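Local coordinates for protein beta-glycosidase (Bacteroides caccae, PDB 6T2R) that hydrolyses mucin O-glycans at internal linkages as an endo-acting family 16 beta-galactosidase of the human gut microbiota, so initiating mucin breakdown, at residues Asp65-Glu69 with Leu93-Leu97; Arg103-Gly107 with Arg259-Trp263; Gly121-Trp127 with Gln235-Val241; Ile155-His161 with His176-Ile182. All blocks are in the same frame, centred on the assembly; numbering follows the deposited sequence.

Contact 1 of 4, residues Asp65-Glu69 with Leu93-Leu97; sequences DRCYE and LTGGL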
# COMPACT_ATOMS: atom_id res chain seq x y z
N ASP A 65 -6.35 -20.24 -1.85
CA ASP A 65 -6.76 -19.82 -3.21
C ASP A 65 -8.09 -19.07 -3.17
O ASP A 65 -8.37 -18.25 -4.06
CB ASP A 65 -6.86 -21.01 -4.16
CG ASP A 65 -5.50 -21.54 -4.56
OD1 ASP A 65 -4.55 -20.75 -4.54
OD2 ASP A 65 -5.42 -22.73 -4.91
N ARG A 66 -8.89 -19.29 -2.15
CA ARG A 66 -10.20 -18.61 -2.04
C ARG A 66 -10.01 -17.13 -1.70
O ARG A 66 -11.03 -16.42 -1.63
CB ARG A 66 -11.08 -19.32 -1.02
CG ARG A 66 -11.58 -20.69 -1.49
CD ARG A 66 -12.29 -21.41 -0.36
NE ARG A 66 -11.35 -21.57 0.73
CZ ARG A 66 -11.63 -21.94 1.99
NH1 ARG A 66 -12.87 -22.21 2.38
NH2 ARG A 66 -10.66 -22.04 2.88
N CYS A 67 -8.78 -16.66 -1.48
CA CYS A 67 -8.53 -15.24 -1.13
C CYS A 67 -8.05 -14.44 -2.36
O CYS A 67 -7.83 -13.22 -2.25
CB CYS A 67 -7.53 -15.17 0.02
SG CYS A 67 -8.22 -15.76 1.60
N TYR A 68 -7.89 -15.09 -3.50
CA TYR A 68 -7.22 -14.54 -4.71
C TYR A 68 -8.06 -14.87 -5.94
O TYR A 68 -8.60 -15.98 -6.00
CB TYR A 68 -5.83 -15.15 -4.86
CG TYR A 68 -4.95 -14.88 -3.68
CD1 TYR A 68 -5.01 -15.69 -2.56
CD2 TYR A 68 -4.08 -13.81 -3.68
CE1 TYR A 68 -4.20 -15.45 -1.46
CE2 TYR A 68 -3.30 -13.53 -2.57
CZ TYR A 68 -3.34 -14.36 -1.47
OH TYR A 68 -2.53 -14.11 -0.41
N GLU A 69 -8.21 -13.92 -6.85
CA GLU A 69 -8.85 -14.13 -8.17
C GLU A 69 -8.26 -13.18 -9.21
O GLU A 69 -7.90 -12.07 -8.84
CB GLU A 69 -10.36 -14.00 -8.04
CG GLU A 69 -11.07 -14.58 -9.23
CD GLU A 69 -12.58 -14.41 -9.23
OE1 GLU A 69 -13.18 -14.60 -10.31
OE2 GLU A 69 -13.13 -14.05 -8.15
N LEU A 93 -9.64 -14.98 6.92
CA LEU A 93 -8.55 -15.16 5.93
C LEU A 93 -8.59 -14.01 4.91
O LEU A 93 -9.70 -13.71 4.38
CB LEU A 93 -8.72 -16.50 5.22
CG LEU A 93 -8.70 -17.72 6.12
CD1 LEU A 93 -8.92 -18.98 5.29
CD2 LEU A 93 -7.39 -17.79 6.90
N THR A 94 -7.43 -13.39 4.64
CA THR A 94 -7.34 -12.29 3.64
C THR A 94 -6.22 -12.60 2.66
O THR A 94 -5.26 -13.32 3.04
CB THR A 94 -7.14 -10.92 4.30
OG1 THR A 94 -5.89 -10.95 5.01
CG2 THR A 94 -8.30 -10.51 5.18
N GLY A 95 -6.38 -12.11 1.44
CA GLY A 95 -5.36 -12.20 0.38
C GLY A 95 -4.56 -10.91 0.32
O GLY A 95 -5.14 -9.83 0.58
N GLY A 96 -3.27 -11.05 0.02
CA GLY A 96 -2.31 -9.95 -0.16
C GLY A 96 -1.15 -10.38 -1.04
O GLY A 96 -0.81 -11.58 -1.04
N LEU A 97 -0.65 -9.43 -1.84
CA LEU A 97 0.56 -9.60 -2.66
C LEU A 97 1.60 -8.55 -2.25
O LEU A 97 1.20 -7.41 -1.90
CB LEU A 97 0.21 -9.42 -4.13
CG LEU A 97 -0.72 -10.45 -4.78
CD1 LEU A 97 -0.83 -10.14 -6.26
CD2 LEU A 97 -0.25 -11.89 -4.60

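Contact 2 of 4, residues Arg103-Gly107 with Arg259-Trp263; sequences RAFHG and RHYQW. With SO4 (sulfate ion), chain B.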
# COMPACT_ATOMS: atom_id res chain seq x y z
N ARG A 103 10.67 -6.90 -6.74
CA ARG A 103 10.78 -5.59 -7.42
C ARG A 103 10.92 -4.46 -6.38
O ARG A 103 10.06 -4.32 -5.47
CB ARG A 103 9.61 -5.36 -8.37
CG ARG A 103 9.67 -3.94 -8.93
CD ARG A 103 8.76 -3.72 -10.10
NE ARG A 103 9.31 -4.44 -11.23
CZ ARG A 103 10.14 -3.93 -12.14
NH1 ARG A 103 10.51 -2.66 -12.06
NH2 ARG A 103 10.59 -4.68 -13.14
N ALA A 104 11.94 -3.65 -6.57
CA ALA A 104 12.27 -2.49 -5.72
C ALA A 104 11.76 -1.23 -6.42
O ALA A 104 12.01 -1.10 -7.60
CB ALA A 104 13.76 -2.43 -5.50
N PHE A 105 11.12 -0.33 -5.69
CA PHE A 105 10.79 1.02 -6.20
C PHE A 105 11.80 2.00 -5.62
O PHE A 105 11.93 2.02 -4.39
CB PHE A 105 9.35 1.33 -5.85
CG PHE A 105 8.40 0.33 -6.47
CD1 PHE A 105 8.19 -0.90 -5.88
CD2 PHE A 105 7.75 0.62 -7.65
CE1 PHE A 105 7.36 -1.84 -6.46
CE2 PHE A 105 6.87 -0.29 -8.21
CZ PHE A 105 6.71 -1.53 -7.63
N HIS A 106 12.53 2.72 -6.49
CA HIS A 106 13.50 3.79 -6.15
C HIS A 106 12.79 5.12 -6.28
O HIS A 106 12.82 5.71 -7.37
CB HIS A 106 14.75 3.69 -7.05
CG HIS A 106 15.45 2.38 -6.92
ND1 HIS A 106 15.01 1.21 -7.59
CD2 HIS A 106 16.52 2.02 -6.19
CE1 HIS A 106 15.80 0.21 -7.26
NE2 HIS A 106 16.72 0.68 -6.39
N GLY A 107 12.09 5.53 -5.23
CA GLY A 107 11.29 6.76 -5.20
C GLY A 107 10.35 6.85 -6.39
O GLY A 107 9.73 5.85 -6.73
N ARG A 259 1.11 1.63 -11.43
CA ARG A 259 2.02 2.38 -12.35
C ARG A 259 3.09 3.07 -11.52
O ARG A 259 2.81 3.58 -10.45
CB ARG A 259 1.28 3.36 -13.26
CG ARG A 259 0.44 2.67 -14.32
CD ARG A 259 -0.59 3.64 -14.86
NE ARG A 259 -1.40 3.07 -15.92
CZ ARG A 259 -2.42 3.69 -16.47
NH1 ARG A 259 -2.73 4.91 -16.10
NH2 ARG A 259 -3.13 3.09 -17.39
N HIS A 260 4.30 3.03 -12.06
CA HIS A 260 5.50 3.64 -11.46
C HIS A 260 6.05 4.62 -12.48
O HIS A 260 6.31 4.19 -13.60
CB HIS A 260 6.46 2.54 -11.03
CG HIS A 260 7.64 3.04 -10.29
ND1 HIS A 260 7.53 4.07 -9.43
CD2 HIS A 260 8.93 2.66 -10.31
CE1 HIS A 260 8.71 4.31 -8.90
NE2 HIS A 260 9.59 3.45 -9.44
N TYR A 261 6.14 5.89 -12.11
CA TYR A 261 6.74 6.96 -12.93
C TYR A 261 8.01 7.49 -12.26
O TYR A 261 8.17 7.39 -11.00
CB TYR A 261 5.72 8.08 -13.11
CG TYR A 261 4.43 7.70 -13.78
CD1 TYR A 261 3.35 7.17 -13.08
CD2 TYR A 261 4.25 7.96 -15.13
CE1 TYR A 261 2.14 6.88 -13.70
CE2 TYR A 261 3.06 7.65 -15.78
CZ TYR A 261 2.00 7.12 -15.06
OH TYR A 261 0.84 6.89 -15.74
N GLN A 262 8.88 8.09 -13.08
CA GLN A 262 10.03 8.89 -12.61
C GLN A 262 9.97 10.25 -13.32
O GLN A 262 9.60 10.29 -14.50
CB GLN A 262 11.36 8.21 -12.92
CG GLN A 262 11.59 6.93 -12.15
CD GLN A 262 11.86 7.17 -10.69
OE1 GLN A 262 11.81 8.30 -10.21
NE2 GLN A 262 12.08 6.07 -9.97
N TRP A 263 10.24 11.33 -12.59
CA TRP A 263 10.41 12.68 -13.18
C TRP A 263 11.77 12.75 -13.87
O TRP A 263 12.78 12.74 -13.14
CB TRP A 263 10.30 13.75 -12.10
CG TRP A 263 10.34 15.11 -12.69
CD1 TRP A 263 11.43 15.92 -12.81
CD2 TRP A 263 9.24 15.83 -13.23
NE1 TRP A 263 11.06 17.10 -13.39
CE2 TRP A 263 9.73 17.06 -13.68
CE3 TRP A 263 7.89 15.55 -13.39
CZ2 TRP A 263 8.92 18.02 -14.27
CZ3 TRP A 263 7.08 16.50 -13.97
CH2 TRP A 263 7.58 17.72 -14.39
S SO4 B . 12.71 2.29 -10.54
O1 SO4 B . 11.99 2.54 -9.30
O2 SO4 B . 11.93 1.40 -11.38
O3 SO4 B . 13.96 1.66 -10.23
O4 SO4 B . 12.91 3.53 -11.24

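Contact 3 of 4, residues Gly121-Trp127 with Gln235-Val241; sequences GAWPAIW and QLGGSWV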
# COMPACT_ATOMS: atom_id res chain seq x y z
N GLY A 121 -15.21 -4.05 9.72
CA GLY A 121 -13.96 -4.73 10.10
C GLY A 121 -12.97 -4.86 8.96
O GLY A 121 -11.84 -5.29 9.21
N ALA A 122 -13.34 -4.46 7.75
CA ALA A 122 -12.39 -4.45 6.61
C ALA A 122 -11.56 -3.15 6.62
O ALA A 122 -12.10 -2.05 6.93
CB ALA A 122 -13.14 -4.68 5.33
N TRP A 123 -10.27 -3.29 6.30
CA TRP A 123 -9.30 -2.17 6.13
C TRP A 123 -8.24 -2.60 5.14
O TRP A 123 -7.06 -2.77 5.48
CB TRP A 123 -8.73 -1.72 7.48
CG TRP A 123 -8.08 -2.76 8.33
CD1 TRP A 123 -8.57 -3.99 8.66
CD2 TRP A 123 -6.84 -2.62 9.05
NE1 TRP A 123 -7.71 -4.63 9.51
CE2 TRP A 123 -6.63 -3.81 9.76
CE3 TRP A 123 -5.87 -1.62 9.12
CZ2 TRP A 123 -5.49 -4.04 10.53
CZ3 TRP A 123 -4.74 -1.84 9.89
CH2 TRP A 123 -4.57 -3.04 10.59
N PRO A 124 -8.63 -2.75 3.85
CA PRO A 124 -7.67 -2.97 2.77
C PRO A 124 -6.65 -1.82 2.70
O PRO A 124 -7.03 -0.71 2.95
CB PRO A 124 -8.53 -2.96 1.51
CG PRO A 124 -9.72 -2.10 1.94
CD PRO A 124 -10.00 -2.55 3.35
N ALA A 125 -5.39 -2.14 2.41
CA ALA A 125 -4.28 -1.18 2.41
C ALA A 125 -3.44 -1.32 1.14
O ALA A 125 -3.36 -2.42 0.55
CB ALA A 125 -3.42 -1.37 3.65
N ILE A 126 -2.82 -0.21 0.75
CA ILE A 126 -1.76 -0.13 -0.30
C ILE A 126 -0.61 0.62 0.34
O ILE A 126 -0.82 1.75 0.81
CB ILE A 126 -2.30 0.59 -1.56
CG1 ILE A 126 -3.53 -0.13 -2.12
CG2 ILE A 126 -1.20 0.76 -2.58
CD1 ILE A 126 -4.33 0.64 -3.16
N TRP A 127 0.58 0.05 0.37
CA TRP A 127 1.63 0.63 1.22
C TRP A 127 2.99 0.09 0.85
O TRP A 127 3.05 -0.94 0.12
CB TRP A 127 1.25 0.41 2.68
CG TRP A 127 1.08 -1.00 3.15
CD1 TRP A 127 0.17 -1.95 2.72
CD2 TRP A 127 1.73 -1.58 4.30
NE1 TRP A 127 0.27 -3.08 3.50
CE2 TRP A 127 1.22 -2.88 4.46
CE3 TRP A 127 2.72 -1.12 5.18
CZ2 TRP A 127 1.65 -3.72 5.47
CZ3 TRP A 127 3.16 -1.95 6.18
CH2 TRP A 127 2.62 -3.23 6.32
N GLN A 235 -7.41 -6.83 4.56
CA GLN A 235 -7.15 -6.87 6.00
C GLN A 235 -8.54 -6.91 6.66
O GLN A 235 -9.48 -6.22 6.15
CB GLN A 235 -6.30 -5.66 6.42
CG GLN A 235 -4.90 -5.69 5.83
CD GLN A 235 -4.03 -4.49 6.12
OE1 GLN A 235 -4.44 -3.48 6.69
NE2 GLN A 235 -2.82 -4.58 5.65
N LEU A 236 -8.65 -7.69 7.73
CA LEU A 236 -9.92 -7.83 8.50
C LEU A 236 -9.63 -7.80 10.01
O LEU A 236 -8.82 -8.64 10.47
CB LEU A 236 -10.60 -9.15 8.11
CG LEU A 236 -11.36 -9.14 6.78
CD1 LEU A 236 -11.85 -10.55 6.43
CD2 LEU A 236 -12.51 -8.15 6.81
N GLY A 237 -10.22 -6.83 10.72
CA GLY A 237 -10.14 -6.69 12.18
C GLY A 237 -8.83 -6.09 12.69
O GLY A 237 -7.80 -6.07 11.96
N GLY A 238 -8.87 -5.65 13.95
CA GLY A 238 -7.75 -5.03 14.68
C GLY A 238 -8.29 -3.90 15.55
O GLY A 238 -9.50 -3.60 15.47
N SER A 239 -7.42 -3.28 16.34
CA SER A 239 -7.88 -2.32 17.37
C SER A 239 -8.35 -1.08 16.64
O SER A 239 -9.31 -0.49 17.10
CB SER A 239 -6.80 -2.03 18.40
OG SER A 239 -5.52 -2.10 17.80
N TRP A 240 -7.72 -0.72 15.52
CA TRP A 240 -8.06 0.52 14.78
C TRP A 240 -9.42 0.38 14.08
O TRP A 240 -10.29 1.26 14.24
CB TRP A 240 -6.93 0.88 13.80
CG TRP A 240 -7.16 2.18 13.09
CD1 TRP A 240 -7.86 3.25 13.58
CD2 TRP A 240 -6.69 2.57 11.79
NE1 TRP A 240 -7.86 4.26 12.66
CE2 TRP A 240 -7.15 3.88 11.56
CE3 TRP A 240 -5.96 1.92 10.78
CZ2 TRP A 240 -6.89 4.56 10.38
CZ3 TRP A 240 -5.66 2.61 9.62
CH2 TRP A 240 -6.12 3.91 9.42
N VAL A 241 -9.64 -0.68 13.33
CA VAL A 241 -10.84 -0.76 12.45
C VAL A 241 -12.06 -1.20 13.28
O VAL A 241 -13.18 -0.81 12.91
CB VAL A 241 -10.59 -1.70 11.27
CG1 VAL A 241 -10.42 -3.15 11.71
CG2 VAL A 241 -11.66 -1.53 10.21

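Contact 4 of 4, residues Ile155-His161 with His176-Ile182; sequences IVYQTVH and HGNTIPI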
# COMPACT_ATOMS: atom_id res chain seq x y z
N ILE A 155 -14.02 7.95 2.93
CA ILE A 155 -12.68 8.61 2.97
C ILE A 155 -11.62 7.52 3.08
O ILE A 155 -11.96 6.42 3.53
CB ILE A 155 -12.58 9.56 4.16
CG1 ILE A 155 -12.82 8.78 5.45
CG2 ILE A 155 -13.49 10.78 3.95
CD1 ILE A 155 -12.28 9.43 6.72
N VAL A 156 -10.38 7.86 2.73
CA VAL A 156 -9.21 6.97 2.98
C VAL A 156 -8.20 7.78 3.78
O VAL A 156 -8.22 9.03 3.70
CB VAL A 156 -8.57 6.44 1.69
CG1 VAL A 156 -9.53 5.58 0.88
CG2 VAL A 156 -7.97 7.56 0.86
N TYR A 157 -7.36 7.07 4.51
CA TYR A 157 -6.18 7.60 5.22
C TYR A 157 -4.97 7.42 4.30
O TYR A 157 -4.77 6.32 3.74
CB TYR A 157 -6.00 6.88 6.55
CG TYR A 157 -7.13 7.08 7.54
CD1 TYR A 157 -8.37 6.47 7.35
CD2 TYR A 157 -6.96 7.84 8.67
CE1 TYR A 157 -9.41 6.64 8.25
CE2 TYR A 157 -7.99 8.01 9.59
CZ TYR A 157 -9.21 7.41 9.37
OH TYR A 157 -10.22 7.58 10.26
N GLN A 158 -4.16 8.46 4.21
CA GLN A 158 -2.77 8.35 3.75
C GLN A 158 -1.87 8.77 4.92
O GLN A 158 -2.22 9.77 5.62
CB GLN A 158 -2.63 9.15 2.46
CG GLN A 158 -3.55 8.64 1.34
CD GLN A 158 -3.32 9.38 0.04
OE1 GLN A 158 -3.64 10.58 -0.06
NE2 GLN A 158 -2.75 8.70 -0.95
N THR A 159 -0.78 8.04 5.18
CA THR A 159 -0.00 8.15 6.44
C THR A 159 1.45 7.73 6.24
O THR A 159 1.71 6.96 5.32
CB THR A 159 -0.57 7.26 7.55
OG1 THR A 159 -1.98 7.26 7.46
CG2 THR A 159 -0.19 7.76 8.92
N VAL A 160 2.35 8.27 7.06
CA VAL A 160 3.75 7.79 7.20
C VAL A 160 3.92 7.40 8.66
O VAL A 160 3.27 8.00 9.52
CB VAL A 160 4.84 8.81 6.76
CG1 VAL A 160 4.64 9.27 5.34
CG2 VAL A 160 4.94 10.03 7.67
N HIS A 161 4.77 6.42 8.89
CA HIS A 161 5.26 6.04 10.24
C HIS A 161 6.78 5.97 10.20
O HIS A 161 7.35 5.55 9.13
CB HIS A 161 4.66 4.69 10.65
CG HIS A 161 3.20 4.69 10.48
ND1 HIS A 161 2.38 5.17 11.45
CD2 HIS A 161 2.42 4.33 9.44
CE1 HIS A 161 1.13 5.05 11.04
NE2 HIS A 161 1.13 4.57 9.81
N HIS A 176 1.59 13.69 10.32
CA HIS A 176 2.09 12.45 9.69
C HIS A 176 1.01 11.77 8.83
O HIS A 176 1.37 10.78 8.12
CB HIS A 176 2.63 11.50 10.76
CG HIS A 176 1.57 10.74 11.49
ND1 HIS A 176 1.58 9.38 11.55
CD2 HIS A 176 0.49 11.16 12.19
CE1 HIS A 176 0.54 8.99 12.26
NE2 HIS A 176 -0.13 10.05 12.66
N GLY A 177 -0.22 12.26 8.85
CA GLY A 177 -1.33 11.64 8.12
C GLY A 177 -2.48 12.60 7.83
O GLY A 177 -2.56 13.65 8.44
N ASN A 178 -3.31 12.26 6.86
CA ASN A 178 -4.52 13.05 6.56
C ASN A 178 -5.51 12.17 5.78
O ASN A 178 -5.07 11.32 4.99
CB ASN A 178 -4.15 14.32 5.78
CG ASN A 178 -5.20 15.40 5.91
OD1 ASN A 178 -5.66 15.63 7.00
ND2 ASN A 178 -5.58 16.04 4.81
N THR A 179 -6.79 12.43 5.96
CA THR A 179 -7.89 11.78 5.21
C THR A 179 -8.31 12.67 4.05
O THR A 179 -8.05 13.86 4.07
CB THR A 179 -9.11 11.48 6.08
OG1 THR A 179 -9.60 12.75 6.46
CG2 THR A 179 -8.79 10.64 7.29
N ILE A 180 -8.85 12.03 3.03
CA ILE A 180 -9.41 12.68 1.82
C ILE A 180 -10.58 11.83 1.36
O ILE A 180 -10.58 10.60 1.52
CB ILE A 180 -8.30 12.89 0.77
CG1 ILE A 180 -8.83 13.68 -0.43
CG2 ILE A 180 -7.65 11.58 0.35
CD1 ILE A 180 -7.77 14.45 -1.16
N PRO A 181 -11.68 12.45 0.89
CA PRO A 181 -12.83 11.69 0.42
C PRO A 181 -12.47 10.93 -0.86
O PRO A 181 -11.61 11.41 -1.61
CB PRO A 181 -13.93 12.74 0.12
CG PRO A 181 -13.44 14.01 0.82
CD PRO A 181 -11.93 13.90 0.88
N ILE A 182 -13.19 9.83 -1.07
CA ILE A 182 -13.15 9.02 -2.32
C ILE A 182 -14.57 8.85 -2.88
O ILE A 182 -15.54 9.12 -2.17
CB ILE A 182 -12.48 7.65 -2.04
CG1 ILE A 182 -13.28 6.82 -1.04
CG2 ILE A 182 -11.04 7.85 -1.57
CD1 ILE A 182 -12.92 5.37 -1.07

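Contact 1 of 4, residues Asp65-Glu69 with Leu93-Leu97
The hydroxyl of Tyr-68 is held among peptide groups of both its own surroundings and the opposite segment. Tyr-68 OH stands 3.1 Å from Gly-96 O and 3.2 Å from Gly-96 N, and Ser-62 O is also bonded to it; with one proton to give, it cannot donate fully to both carbonyls. Gly-96 O lies at the ring edge, in the plane of the phenol. Glycine opposite the ring permits a close approach: Tyr-68 CZ comes within 3.5 Å of Gly-95 CA, with no side chain between. Further along the ring, Tyr-68 CE2 meets one methyl of Leu-97, CD2, at 4.0 Å. A chi1 of -59°, with CG beside the backbone N, carries the phenol across to the glycines, and Arg-49 adds a cation-pi partner. In the beta-sandwich (jelly roll) expected of family 16, this is a link between strands 68-71 and 92-98, each paired with strand 74-81. Lys-78 in that strand makes backbone hydrogen bonds with both Cys-67 and Gly-95. Residues 65-67 form a 3-10 turn, in which Tyr-68 N bonds to Asp-65 O at 3.2 Å just as the strand begins. The turn presents Cys-67 to the partner backbone: its CB is 3.6 Å from Gly-95 N, while SG packs on Leu-93 CB at 3.7 Å. Arg-66 skirts the same leucine with its guanidinium, NH2 lying 4.3 Å from Leu-93 CD1, but its charge is paired with Asp-64 and Asp-83.

Contact 2 of 4, residues Arg103-Gly107 with Arg259-Trp263
Two torsions set this meeting: with CG of His-260 opposite its backbone N (chi1 -174°), the imidazole extends from the strand to Phe-105, and a bend at chi2 of Gln-262 (-71°) brings its amide within bonding distance of His-106. The first yields a T-shaped aromatic pair joining the last strand of the sandwich, 251-263, to the loop before strand 108-116. The edge of Phe-105 points into the face of His-260, with planes 73° apart and ring centroids 5.0 Å apart; CD2 of the phenylalanine lies above the centre of the imidazole. The second yields a hydrogen bond from Gln-262 NE2 to His-106 O at 2.7 Å, His-106 O lying close to the plane of the glutamine amide. Beside these links sits a sulfate, probably from the crystallisation liquor, gripped by both segments. His-106 contributes its backbone N, 2.9 Å from sulfate O1, and its ring ND1, 2.9 Å from sulfate O3. His-260 ND1 is bonded to Arg-109 O, so its ring donates at both nitrogens, consistent with a protonated imidazole stabilised by the anion. Gln-262 NE2 divides itself too, reaching sulfate O4 at 3.0 Å, while His-260 NE2 meets sulfate O1 at 2.6 Å.

Contact 3 of 4, residues Gly121-Trp127 with Gln235-Val241
Gln-235 starts the contact by lying over one face of the Trp-123 indole: its CB stands 3.6 Å from the centroid of the five-membered ring, and OE1 hangs over the same face at 3.4 Å from Trp-123 CE3. The amide plane is turned 67° from the indole, and NE2 passes Ala-125 to bond with Asp-233. Gln-235 O receives Trp-123 N at 3.0 Å, the donor standing well above the carbonyl plane. Next, Leu-236 bridges its backbone to Ala-122, and its CD2 touches Ala-122 CB at 3.8 Å. Gly-237 bonds through both its backbone N and its backbone O: the N reaches Gly-121 O at 2.7 Å, in the carbonyl plane, while the O meets Trp-123 NE1 at 2.8 Å in a weak bond bent to 126°. Further along the loop, Trp-240 brings CE3 to 3.9 Å from Trp-123 CE3. Val-241 closes the clamp, its CG1 lying 3.9 Å from the centroid of the indole's five-membered ring over the face opposite Gln-235. The indole can stand between these two because chi1 of Trp-123 (55°) sets CG between the backbone N and the carbonyl carbon. Asp-233, at the end of strand 228-233, also bonds Trp-127 NE1 and thereby ties both segments together. Strand 125-130 runs between strand 228-233 and strands 143-145 and 147-148, where Glu-143, Asp-145 and Glu-148 form the E-x-D-x-x-E signature that carries catalysis in family 16 relatives; Trp-127 packs on the first two and Trp-123 on the third.

Contact 4 of 4, residues Ile155-His161 with His176-Ile182
Val-156 and Ile-180 exchange both backbone bonds, N of Val-156 to O of Ile-180 at 3.0 Å and N of Ile-180 to O of Val-156 at 3.1 Å. Two residues on, Gln-158 and Asn-178 repeat the exchange, Asn-178 N reaching Gln-158 O at 3.0 Å; Asn-178 O takes a second donor, Asn-208 ND2. At the far end the pattern changes. Val-160 N is bonded to His-176 O at 2.9 Å, but Val-160 O is satisfied by a side chain: His-176 ND1 lies 3.0 Å from it, nearly along the C=O axis. Chi1 of 79°, with CG between the backbone N and the carbonyl carbon, places the ring there, and its edge faces the ring of His-161 in an offset edge-to-face pair with planes 76° apart. The Gln-158 amide is fully engaged elsewhere: OE1 by Asn-208 ND2, NE2 by Ile-146 O and His-202 O. On that sheet face, Val-156 CG1 and Ile-182 CG2 pack at 3.7 Å, with Ile-180 beside them. On the other face Thr-179 CG2 sits over the ring of Tyr-157, 3.6 Å from its centroid, as a CH-pi contact, while Trp-240 meets that tyrosine edge-to-face. The strand axes run at 151°, a twisted antiparallel pair. Strand 155-161 also bonds through Thr-159 and His-161 to Asp-145 and Glu-143, so this ladder extends a sheet of the jelly roll expected of family 16, beside strands 143-145 and 147-148, which carry the E-x-D-x-x-E signature.

Contacts 1 and 3 are largely buried and meet where Thr-94 CG2 packs on Leu-236 and Gln-235; contacts 2 and 4 are only partly buried. Contact 4 is a regular ladder of backbone hydrogen bonds, whereas contact 3 joins a loop to the residues leading into strand 125-130 by two such bonds and an indole clamped on two faces. Contact 1 relies on a tyrosine whose hydroxyl end reaches the glycine backbone, contact 2 on a T-shaped ring pair, a side-chain-to-backbone hydrogen bond and a shared sulfate. Tryptophans of contact 3 touch the E-x-D-x-x-E residues and strand 155-161 bonds to them, so contacts 3 and 4 both border that motif. Contacts 2 and 3 lie on opposite sides of the chain's centre.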